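Local coordinates for protein malonyl CoA reductase (malonate semialdehyde-forming) (Sulfolobus tokodaii, PDB 2EP5) that probably reduces malonyl-CoA to malonate semialdehyde with NADPH, as a member of the aspartate-semialdehyde dehydrogenase family, at residues L271-Q274 against A280-Q283. Numbering follows the deposited sequence.
Sequences LPQQ and APKQ
The amide of Q273 reaches across to the loop backbone: NE2 donates to P281 O at 2.9 Å, with an N-H...O angle of 164°. The carbonyl oxygen lies almost in the plane of the glutamine amide, and the N-H in turn comes in within the carbonyl plane. CG of Q273 stands anti to its own carbonyl carbon (chi1 -76°), and the bend at chi2 turns the amide back along its own helix, with OE1 near S270 N and NE2 facing the loop. NE2 also bonds E123 and OE1 takes the backbone N-H of S270, which supports this orientation of the amide. With an alanine here, P281 O and E123 would probably lose this shared donor, and the loop its polar tie to the helix. Apolar contact adds to the bond: P272 CB meets A280 CB at 3.7 Å. The methyl CB of A280 also rests against P272 O, at 3.3 Å. CG of Q273 passes 3.7 Å from K282 O. The contact closes the five-residue loop 275-279 after helix 271-274, just before the chain enters strand 285-287, outermost in the dimerisation domain's mixed sheet within this chain; helix 122-125 packs beside it, with P122 on P272 and E123 on P281.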
ATOM      1  N   LEU A 271      34.166   5.471 -20.396  1.00 31.30           N
ATOM      2  CA  LEU A 271      34.262   6.625 -21.286  1.00 31.97           C
ATOM      3  C   LEU A 271      33.306   7.759 -20.923  1.00 32.61           C
ATOM      4  O   LEU A 271      33.690   8.930 -20.948  1.00 32.81           O
ATOM      5  CB  LEU A 271      34.031   6.186 -22.735  1.00 32.13           C
ATOM      6  CG  LEU A 271      34.101   7.259 -23.828  1.00 33.67           C
ATOM      7  CD1 LEU A 271      34.570   6.629 -25.134  1.00 33.27           C
ATOM      8  CD2 LEU A 271      32.741   7.918 -24.001  1.00 32.52           C
ATOM      9  N   PRO A 272      32.043   7.429 -20.589  1.00 32.68           N
ATOM     10  CA  PRO A 272      31.080   8.477 -20.227  1.00 31.80           C
ATOM     11  C   PRO A 272      31.565   9.320 -19.040  1.00 32.03           C
ATOM     12  O   PRO A 272      31.315  10.525 -18.983  1.00 31.55           O
ATOM     13  CB  PRO A 272      29.814   7.686 -19.903  1.00 31.39           C
ATOM     14  CG  PRO A 272      29.924   6.491 -20.810  1.00 31.89           C
ATOM     15  CD  PRO A 272      31.384   6.113 -20.678  1.00 32.02           C
ATOM     16  N   GLN A 273      32.254   8.685 -18.095  1.00 31.55           N
ATOM     17  CA  GLN A 273      32.776   9.394 -16.925  1.00 31.40           C
ATOM     18  C   GLN A 273      34.032  10.184 -17.290  1.00 31.80           C
ATOM     19  O   GLN A 273      34.270  11.273 -16.774  1.00 31.76           O
ATOM     20  CB  GLN A 273      33.126   8.410 -15.803  1.00 29.05           C
ATOM     21  CG  GLN A 273      31.943   7.850 -15.033  1.00 29.74           C
ATOM     22  CD  GLN A 273      31.057   6.940 -15.866  1.00 31.21           C
ATOM     23  OE1 GLN A 273      31.545   6.076 -16.603  1.00 31.52           O
ATOM     24  NE2 GLN A 273      29.747   7.116 -15.738  1.00 31.18           N
ATOM     25  N   GLN A 274      34.832   9.621 -18.184  1.00 33.21           N
ATOM     26  CA  GLN A 274      36.071  10.249 -18.605  1.00 33.80           C
ATOM     27  C   GLN A 274      35.847  11.514 -19.423  1.00 33.62           C
ATOM     28  O   GLN A 274      36.563  12.498 -19.256  1.00 33.06           O
ATOM     29  CB  GLN A 274      36.901   9.250 -19.403  1.00 35.57           C
ATOM     30  CG  GLN A 274      37.413   8.083 -18.574  1.00 41.32           C
ATOM     31  CD  GLN A 274      37.869   6.918 -19.435  1.00 44.17           C
ATOM     32  OE1 GLN A 274      38.489   7.111 -20.484  1.00 47.07           O
ATOM     33  NE2 GLN A 274      37.571   5.701 -18.991  1.00 44.30           N
ATOM     34  N   ALA A 280      26.104  11.416 -17.758  1.00 23.33           N
ATOM     35  CA  ALA A 280      26.888  10.364 -17.114  1.00 25.03           C
ATOM     36  C   ALA A 280      27.109  10.647 -15.626  1.00 26.36           C
ATOM     37  O   ALA A 280      27.602  11.709 -15.257  1.00 28.89           O
ATOM     38  CB  ALA A 280      28.231  10.221 -17.802  1.00 20.62           C
ATOM     39  N   PRO A 281      26.758   9.694 -14.751  1.00 26.78           N
ATOM     40  CA  PRO A 281      26.957   9.917 -13.313  1.00 27.32           C
ATOM     41  C   PRO A 281      28.450   9.829 -12.988  1.00 28.15           C
ATOM     42  O   PRO A 281      29.198   9.194 -13.730  1.00 28.19           O
ATOM     43  CB  PRO A 281      26.162   8.779 -12.681  1.00 24.41           C
ATOM     44  CG  PRO A 281      26.387   7.662 -13.649  1.00 26.31           C
ATOM     45  CD  PRO A 281      26.216   8.346 -15.007  1.00 25.99           C
ATOM     46  N   LYS A 282      28.883  10.462 -11.898  1.00 29.37           N
ATOM     47  CA  LYS A 282      30.294  10.421 -11.512  1.00 30.77           C
ATOM     48  C   LYS A 282      30.740   9.003 -11.140  1.00 31.71           C
ATOM     49  O   LYS A 282      31.867   8.602 -11.434  1.00 30.80           O
ATOM     50  CB  LYS A 282      30.564  11.353 -10.329  1.00 33.75           C
ATOM     51  CG  LYS A 282      31.147  12.713 -10.682  1.00 36.60           C
ATOM     52  CD  LYS A 282      30.095  13.672 -11.212  1.00 41.13           C
ATOM     53  CE  LYS A 282      30.600  15.120 -11.180  1.00 42.51           C
ATOM     54  NZ  LYS A 282      30.926  15.579  -9.790  1.00 41.33           N
ATOM     55  N   GLN A 283      29.862   8.255 -10.474  1.00 32.78           N
ATOM     56  CA  GLN A 283      30.159   6.876 -10.079  1.00 32.72           C
ATOM     57  C   GLN A 283      28.949   6.026 -10.466  1.00 30.41           C
ATOM     58  O   GLN A 283      27.981   5.936  -9.714  1.00 32.43           O
ATOM     59  CB  GLN A 283      30.407   6.784  -8.567  1.00 34.48           C
ATOM     60  CG  GLN A 283      31.144   5.510  -8.165  1.00 40.59           C
ATOM     61  CD  GLN A 283      31.329   5.356  -6.660  1.00 43.51           C
ATOM     62  OE1 GLN A 283      31.783   6.280  -5.975  1.00 47.23           O
ATOM     63  NE2 GLN A 283      30.992   4.179  -6.141  1.00 40.10           N
TER